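Local coordinates for aldo-keto reductase AKR2E4 (Bombyx mori, PDB 3WCZ), which reduces 3-dehydroecdysone with NADPH as its cosubstrate and may take part in regulating the moult of the silkworm, at residues V77-L82 with L111-L116; L118-I123 with V157-A162. One frame throughout, in Å; residues are numbered along the deposited sequence.

Interaction 1: residues V77-L82 with L111-L116; sequences VTREEL and LDYIDL. With EDO (1,2-ethanediol), chain D.
D115 OD2 is gripped end-on by both terminal nitrogens of the R79 guanidinium, NH2 at 2.9 Å and NH1 at 3.1 Å from that one oxygen. NH1 comes in on the syn lone pair, whereas NH2 lies above the carboxylate plane, the guanidinium and carboxylate planes being steeply inclined to each other; V84 N gives the same oxygen a further hydrogen bond. R79 NH2 also donates to the carbonyl oxygen of Y113, with NH2 2.9 Å from Y113 O and an N-H...O angle of 159°. Both acceptors lie in the guanidinium plane, so the bonds fix the rotation of the group while its face is left to the Y113 ring. There it lies flat, planes 8° apart and centres 3.9 Å apart, an off-centre cation-pi stack. The setting is the N-terminal end of the TIM barrel, where the 3-10 turn 79-81 leads into strand 83-88 and 111-116 enters the neighbouring parallel strand. With CG anti to the backbone N (chi1 171°), R79 reaches across this entrance and then bends at chi2, bringing NE to 3.8 Å from L111 CD2. One water accepts from R79 NE and D112 N; another lies within hydrogen-bonding distance of L82 O, D115 OD1 and Y113 OH. A methionine in place of R79 would probably leave the D115 carboxylate without its positive mate and Y113 O without this donor. The Y113 ring also makes a cation-pi contact with R153.

Interaction 2: residues L118-I123 with V157-A162; sequences LIHFPI and VSNFNA. With NAP (NADP nicotinamide-adenine-dinucleotide phosphate), chain B; EDO (1,2-ethanediol), chain F.
The nicotinamide end of the NADP site in this TIM barrel is built where parallel strands 114-119 and 152-158 run out at their C-terminal ends, at S158 and at the loop residues H120, F121 and N159. I119 and V157 pair as a parallel bridge, and just beyond it S158 N gives a weak, bent hydrogen bond to I119 O, 2.8 Å long. The carboxamide of the cofactor is met by two side chains of the second strand end. N159 OD1 accepts a bent hydrogen bond from NAP N7N at 2.9 Å, and S158 OG lies 2.9 Å from NAP O7N, although Q180 O competes for its single proton. Y206 OH is hydrogen-bonded to N159 ND2, which helps to fix which end of the amide faces the cofactor. The same amide lies flat over the F121 ring, planes 6° apart, with OD1 3.3 Å from F121 CE2 and offset toward the rim. H120 turns its ring edge to the carboxamide, NE2 being 3.4 Å from NAP N7N; a chi1 of -157°, which sets CG opposite the main-chain nitrogen, swings the imidazole to that side although its CB leaves the backbone away from 157-162. Its ring also lies near Y58, the probable proton donor. Away from the cofactor the contact becomes apolar. I119 CD1 packs on V157 CG1, while I119 CG2 reaches the edge of the F160 ring. F160 is held between V157 CB over one face and P122 over the opposite one, where a CH-pi contact places P122 CB 3.9 Å from the ring centroid and 22° off its normal.

In the fold
From the N terminus, the chain passes helix 61-73 and enters 77-82, runs up strand 83-88 and down helix 95-109, and returns at 111-116; interaction 1 closes this beta-alpha unit at the foot of the barrel. Strand 114-119 then carries the chain to 118-123 at the other end of the barrel. After the short hairpin 124-132 and helix 136-148, strand 152-158 brings 157-162 alongside, and interaction 2 closes the second loop. The two are therefore in series, neither nested nor crossed, with centres about 23 Å apart. They share strand 114-119, tying it to the entrance of strand 83-88 and to the exit of strand 152-158.

Interaction 1: residues V77-L82 with L111-L116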
loop_
_atom_site.group_PDB
_atom_site.type_symbol
_atom_site.label_atom_id
_atom_site.label_comp_id
_atom_site.label_asym_id
_atom_site.label_seq_id
_atom_site.Cartn_x
_atom_site.Cartn_y
_atom_site.Cartn_z
ATOM N N VAL A 77 13.752 17.179 -3.038
ATOM C CA VAL A 77 12.528 17.139 -3.820
ATOM C C VAL A 77 11.707 18.375 -3.522
ATOM O O VAL A 77 11.900 19.007 -2.484
ATOM C CB VAL A 77 11.596 15.935 -3.479
ATOM C CG1 VAL A 77 12.184 14.646 -4.009
ATOM C CG2 VAL A 77 11.208 15.909 -1.972
ATOM N N THR A 78 10.761 18.675 -4.396
ATOM C CA THR A 78 9.707 19.627 -4.053
ATOM C C THR A 78 8.436 18.868 -3.719
ATOM O O THR A 78 8.301 17.696 -4.053
ATOM C CB THR A 78 9.415 20.562 -5.194
ATOM O OG1 THR A 78 8.911 19.795 -6.297
ATOM C CG2 THR A 78 10.671 21.333 -5.604
ATOM N N ARG A 79 7.477 19.537 -3.083
ATOM C CA ARG A 79 6.220 18.876 -2.764
ATOM C C ARG A 79 5.526 18.268 -3.976
ATOM O O ARG A 79 5.015 17.143 -3.907
ATOM C CB ARG A 79 5.256 19.857 -2.087
ATOM C CG ARG A 79 3.817 19.317 -1.905
ATOM C CD ARG A 79 3.760 18.197 -0.914
ATOM N NE ARG A 79 2.454 17.539 -0.799
ATOM C CZ ARG A 79 2.085 16.436 -1.461
ATOM N NH1 ARG A 79 2.908 15.876 -2.356
ATOM N NH2 ARG A 79 0.910 15.852 -1.211
ATOM N N GLU A 80 5.520 18.956 -5.108
ATOM C CA GLU A 80 4.796 18.452 -6.259
ATOM C C GLU A 80 5.437 17.220 -6.893
ATOM O O GLU A 80 4.779 16.505 -7.638
ATOM C CB GLU A 80 4.613 19.568 -7.286
ATOM C CG GLU A 80 3.624 20.624 -6.806
ATOM C CD GLU A 80 2.176 20.138 -6.823
ATOM O OE1 GLU A 80 1.874 19.139 -7.533
ATOM O OE2 GLU A 80 1.334 20.767 -6.126
ATOM N N GLU A 81 6.707 16.970 -6.579
ATOM C CA GLU A 81 7.401 15.775 -7.019
ATOM C C GLU A 81 7.090 14.547 -6.177
ATOM O O GLU A 81 7.448 13.430 -6.561
ATOM C CB GLU A 81 8.908 16.040 -7.018
ATOM C CG GLU A 81 9.322 16.992 -8.125
ATOM C CD GLU A 81 10.760 17.461 -8.057
ATOM O OE1 GLU A 81 11.407 17.435 -6.999
ATOM O OE2 GLU A 81 11.243 17.904 -9.132
ATOM N N LEU A 82 6.481 14.738 -5.000
ATOM C CA LEU A 82 6.147 13.626 -4.115
ATOM C C LEU A 82 4.707 13.202 -4.283
ATOM O O LEU A 82 3.842 14.030 -4.511
ATOM C CB LEU A 82 6.367 14.002 -2.662
ATOM C CG LEU A 82 7.781 14.240 -2.211
ATOM C CD1 LEU A 82 7.800 14.753 -0.769
ATOM C CD2 LEU A 82 8.576 12.957 -2.335
ATOM N N LEU A 111 1.018 18.802 5.377
ATOM C CA LEU A 111 0.699 18.951 3.950
ATOM C C LEU A 111 -0.612 19.701 3.742
ATOM O O LEU A 111 -1.450 19.717 4.643
ATOM C CB LEU A 111 0.588 17.570 3.283
ATOM C CG LEU A 111 1.823 16.686 3.443
ATOM C CD1 LEU A 111 1.552 15.345 2.743
ATOM C CD2 LEU A 111 3.095 17.337 2.911
ATOM N N ASP A 112 -0.788 20.307 2.569
ATOM C CA ASP A 112 -2.018 20.998 2.201
ATOM C C ASP A 112 -2.983 20.104 1.407
ATOM O O ASP A 112 -4.165 20.417 1.284
ATOM C CB ASP A 112 -1.711 22.209 1.329
ATOM C CG ASP A 112 -0.810 23.209 2.008
ATOM O OD1 ASP A 112 -1.106 23.595 3.152
ATOM O OD2 ASP A 112 0.210 23.592 1.393
ATOM N N TYR A 113 -2.477 19.008 0.853
ATOM C CA TYR A 113 -3.282 18.070 0.096
ATOM C C TYR A 113 -2.578 16.721 0.147
ATOM O O TYR A 113 -1.380 16.650 0.425
ATOM C CB TYR A 113 -3.458 18.527 -1.378
ATOM C CG TYR A 113 -2.184 18.439 -2.201
ATOM C CD1 TYR A 113 -1.259 19.457 -2.158
ATOM C CD2 TYR A 113 -1.900 17.324 -2.991
ATOM C CE1 TYR A 113 -0.081 19.390 -2.874
ATOM C CE2 TYR A 113 -0.720 17.244 -3.718
ATOM C CZ TYR A 113 0.197 18.282 -3.648
ATOM O OH TYR A 113 1.373 18.229 -4.375
ATOM N N ILE A 114 -3.357 15.669 -0.083
ATOM C CA ILE A 114 -2.833 14.315 -0.207
ATOM C C ILE A 114 -2.977 13.891 -1.666
ATOM O O ILE A 114 -3.920 14.287 -2.357
ATOM C CB ILE A 114 -3.595 13.336 0.757
ATOM C CG1 ILE A 114 -2.770 12.080 1.036
ATOM C CG2 ILE A 114 -4.954 12.949 0.228
ATOM C CD1 ILE A 114 -1.653 12.326 1.970
ATOM N N ASP A 115 -2.024 13.116 -2.164
ATOM C CA ASP A 115 -2.105 12.651 -3.546
ATOM C C ASP A 115 -3.110 11.533 -3.692
ATOM O O ASP A 115 -3.833 11.470 -4.678
ATOM C CB ASP A 115 -0.713 12.228 -4.017
ATOM C CG ASP A 115 0.213 13.389 -4.080
ATOM O OD1 ASP A 115 0.186 14.099 -5.130
ATOM O OD2 ASP A 115 0.901 13.663 -3.075
ATOM N N LEU A 116 -3.198 10.653 -2.694
ATOM C CA LEU A 116 -4.138 9.531 -2.726
ATOM C C LEU A 116 -4.669 9.314 -1.327
ATOM O O LEU A 116 -3.912 9.137 -0.393
ATOM C CB LEU A 116 -3.437 8.257 -3.222
ATOM C CG LEU A 116 -4.288 7.002 -3.291
ATOM C CD1 LEU A 116 -5.493 7.128 -4.165
ATOM C CD2 LEU A 116 -3.410 5.878 -3.795
HETATM C C1 EDO D . 4.814 12.383 -8.221
HETATM O O1 EDO D . 4.267 11.361 -9.041
HETATM C C2 EDO D . 3.684 13.298 -7.813
HETATM O O2 EDO D . 3.065 13.893 -8.969
HETATM O O HOH W 1 1.383 19.947 0.665
HETATM O O HOH W 2 2.041 15.954 -5.624
#

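Interaction 2: residues L118-I123 with V157-A162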
loop_
_atom_site.group_PDB
_atom_site.type_symbol
_atom_site.label_atom_id
_atom_site.label_comp_id
_atom_site.label_asym_id
_atom_site.label_seq_id
_atom_site.Cartn_x
_atom_site.Cartn_y
_atom_site.Cartn_z
ATOM N N LEU A 118 -7.264 6.754 0.727
ATOM C CA LEU A 118 -7.899 5.444 0.646
ATOM C C LEU A 118 -8.817 5.183 1.814
ATOM O O LEU A 118 -8.456 5.482 2.962
ATOM C CB LEU A 118 -6.835 4.343 0.662
ATOM C CG LEU A 118 -5.790 4.410 -0.456
ATOM C CD1 LEU A 118 -4.781 3.289 -0.268
ATOM C CD2 LEU A 118 -6.401 4.314 -1.817
ATOM N N ILE A 119 -9.945 4.537 1.540
ATOM C CA ILE A 119 -10.719 3.946 2.614
ATOM C C ILE A 119 -9.934 2.709 3.073
ATOM O O ILE A 119 -9.703 1.794 2.269
ATOM C CB ILE A 119 -12.127 3.521 2.151
ATOM C CG1 ILE A 119 -12.897 4.705 1.559
ATOM C CG2 ILE A 119 -12.881 2.889 3.328
ATOM C CD1 ILE A 119 -14.335 4.331 1.185
ATOM N N HIS A 120 -9.513 2.649 4.332
ATOM C CA HIS A 120 -8.559 1.622 4.772
ATOM C C HIS A 120 -9.161 0.215 4.748
ATOM O O HIS A 120 -8.502 -0.740 4.348
ATOM C CB HIS A 120 -8.040 1.994 6.182
ATOM C CG HIS A 120 -6.720 1.381 6.538
ATOM N ND1 HIS A 120 -5.799 2.029 7.329
ATOM C CD2 HIS A 120 -6.184 0.173 6.235
ATOM C CE1 HIS A 120 -4.744 1.239 7.494
ATOM N NE2 HIS A 120 -4.946 0.118 6.825
ATOM N N PHE A 121 -10.419 0.094 5.186
ATOM C CA PHE A 121 -11.195 -1.144 5.092
ATOM C C PHE A 121 -12.648 -0.801 4.778
ATOM O O PHE A 121 -13.129 0.301 5.124
ATOM C CB PHE A 121 -11.214 -1.926 6.424
ATOM C CG PHE A 121 -9.921 -2.597 6.771
ATOM C CD1 PHE A 121 -8.973 -1.917 7.497
ATOM C CD2 PHE A 121 -9.687 -3.913 6.419
ATOM C CE1 PHE A 121 -7.761 -2.529 7.839
ATOM C CE2 PHE A 121 -8.472 -4.537 6.717
ATOM C CZ PHE A 121 -7.518 -3.843 7.443
ATOM N N PRO A 122 -13.402 -1.777 4.254
ATOM C CA PRO A 122 -14.830 -1.520 3.990
ATOM C C PRO A 122 -15.681 -1.615 5.258
ATOM O O PRO A 122 -16.862 -1.298 5.194
ATOM C CB PRO A 122 -15.216 -2.610 2.976
ATOM C CG PRO A 122 -14.230 -3.736 3.218
ATOM C CD PRO A 122 -12.942 -3.041 3.652
ATOM N N ILE A 123 -15.106 -2.067 6.352
ATOM C CA ILE A 123 -15.760 -2.199 7.643
ATOM C C ILE A 123 -15.793 -0.851 8.334
ATOM O O ILE A 123 -14.843 -0.078 8.279
ATOM C CB ILE A 123 -14.971 -3.193 8.538
ATOM C CG1 ILE A 123 -14.889 -4.566 7.859
ATOM C CG2 ILE A 123 -15.580 -3.317 9.896
ATOM C CD1 ILE A 123 -13.794 -5.452 8.453
ATOM N N VAL A 157 -9.563 2.773 -2.554
ATOM C CA VAL A 157 -9.958 1.933 -1.441
ATOM C C VAL A 157 -8.870 0.922 -1.117
ATOM O O VAL A 157 -7.881 0.773 -1.864
ATOM C CB VAL A 157 -11.310 1.215 -1.743
ATOM C CG1 VAL A 157 -12.419 2.231 -1.939
ATOM C CG2 VAL A 157 -11.187 0.236 -2.943
ATOM N N SER A 158 -9.058 0.218 -0.009
ATOM C CA SER A 158 -8.120 -0.815 0.398
ATOM C C SER A 158 -8.928 -1.940 1.036
ATOM O O SER A 158 -9.956 -1.690 1.695
ATOM C CB SER A 158 -7.132 -0.203 1.390
ATOM O OG SER A 158 -6.112 -1.105 1.785
ATOM N N ASN A 159 -8.474 -3.170 0.856
ATOM C CA ASN A 159 -9.122 -4.329 1.454
ATOM C C ASN A 159 -10.568 -4.495 0.992
ATOM O O ASN A 159 -11.402 -5.032 1.724
ATOM C CB ASN A 159 -9.044 -4.287 2.979
ATOM C CG ASN A 159 -7.633 -4.274 3.474
ATOM O OD1 ASN A 159 -7.113 -3.271 4.014
ATOM N ND2 ASN A 159 -6.989 -5.385 3.318
ATOM N N PHE A 160 -10.851 -4.112 -0.247
ATOM C CA PHE A 160 -12.157 -4.388 -0.837
ATOM C C PHE A 160 -12.107 -5.664 -1.673
ATOM O O PHE A 160 -11.199 -5.849 -2.493
ATOM C CB PHE A 160 -12.660 -3.245 -1.738
ATOM C CG PHE A 160 -13.320 -2.105 -0.990
ATOM C CD1 PHE A 160 -12.719 -1.524 0.114
ATOM C CD2 PHE A 160 -14.528 -1.573 -1.434
ATOM C CE1 PHE A 160 -13.322 -0.471 0.770
ATOM C CE2 PHE A 160 -15.141 -0.521 -0.756
ATOM C CZ PHE A 160 -14.538 0.034 0.316
ATOM N N ASN A 161 -13.097 -6.537 -1.525
ATOM C CA ASN A 161 -13.146 -7.746 -2.330
ATOM C C ASN A 161 -13.868 -7.504 -3.649
ATOM O O ASN A 161 -14.305 -6.392 -3.952
ATOM C CB ASN A 161 -13.745 -8.901 -1.511
ATOM C CG ASN A 161 -15.209 -8.718 -1.183
ATOM O OD1 ASN A 161 -15.967 -8.103 -1.925
ATOM N ND2 ASN A 161 -15.619 -9.269 -0.046
ATOM N N ALA A 162 -13.986 -8.544 -4.458
ATOM C CA ALA A 162 -14.486 -8.336 -5.807
ATOM C C ALA A 162 -15.929 -7.851 -5.828
ATOM O O ALA A 162 -16.281 -6.985 -6.628
ATOM C CB ALA A 162 -14.336 -9.615 -6.642
HETATM P PA NAP B . 6.712 -5.907 4.141
HETATM O O1A NAP B . 7.160 -4.765 3.328
HETATM O O2A NAP B . 5.898 -6.987 3.619
HETATM O O5B NAP B . 7.861 -6.551 4.978
HETATM C C5B NAP B . 8.732 -5.769 5.739
HETATM C C4B NAP B . 9.851 -6.555 6.405
HETATM O O4B NAP B . 10.786 -6.999 5.403
HETATM C C3B NAP B . 10.628 -5.844 7.445
HETATM O O3B NAP B . 10.922 -6.781 8.454
HETATM C C2B NAP B . 11.817 -5.413 6.730
HETATM O O2B NAP B . 12.946 -5.194 7.552
HETATM C C1B NAP B . 12.067 -6.535 5.757
HETATM N N9A NAP B . 12.726 -6.190 4.514
HETATM C C8A NAP B . 12.483 -5.088 3.775
HETATM N N7A NAP B . 13.152 -5.114 2.640
HETATM C C5A NAP B . 13.880 -6.275 2.622
HETATM C C6A NAP B . 14.763 -6.844 1.700
HETATM N N6A NAP B . 15.136 -6.243 0.494
HETATM N N1A NAP B . 15.300 -8.031 2.034
HETATM C C2A NAP B . 14.982 -8.636 3.178
HETATM N N3A NAP B . 14.128 -8.127 4.082
HETATM C C4A NAP B . 13.566 -6.944 3.791
HETATM O O3 NAP B . 5.920 -5.253 5.395
HETATM P PN NAP B . 4.453 -4.764 5.775
HETATM O O1N NAP B . 4.665 -3.624 6.704
HETATM O O2N NAP B . 3.681 -5.948 6.239
HETATM O O5D NAP B . 3.762 -4.267 4.433
HETATM C C5D NAP B . 4.283 -3.201 3.711
HETATM C C4D NAP B . 3.464 -1.904 3.760
HETATM O O4D NAP B . 2.188 -2.078 3.173
HETATM C C3D NAP B . 3.149 -1.411 5.136
HETATM O O3D NAP B . 4.277 -0.877 5.799
HETATM C C2D NAP B . 2.076 -0.476 4.871
HETATM O O2D NAP B . 2.569 0.702 4.298
HETATM C C1D NAP B . 1.247 -1.262 3.879
HETATM N N1N NAP B . 0.173 -2.123 4.387
HETATM C C2N NAP B . -1.114 -1.768 4.218
HETATM C C3N NAP B . -2.118 -2.583 4.678
HETATM C C7N NAP B . -3.507 -2.145 4.408
HETATM O O7N NAP B . -3.796 -1.350 3.481
HETATM N N7N NAP B . -4.474 -2.759 5.121
HETATM C C4N NAP B . -1.832 -3.759 5.397
HETATM C C5N NAP B . -0.491 -4.132 5.556
HETATM C C6N NAP B . 0.475 -3.282 5.032
HETATM P P2B NAP B . 13.753 -3.810 7.559
HETATM O O1X NAP B . 14.815 -4.027 8.654
HETATM O O2X NAP B . 14.390 -3.652 6.248
HETATM O O3X NAP B . 12.769 -2.720 7.904
HETATM C C1 EDO F . -9.357 -8.602 -0.616
HETATM O O1 EDO F . -8.527 -9.743 -0.341
HETATM C C2 EDO F . -9.891 -8.042 0.666
HETATM O O2 EDO F . -8.831 -7.798 1.604
#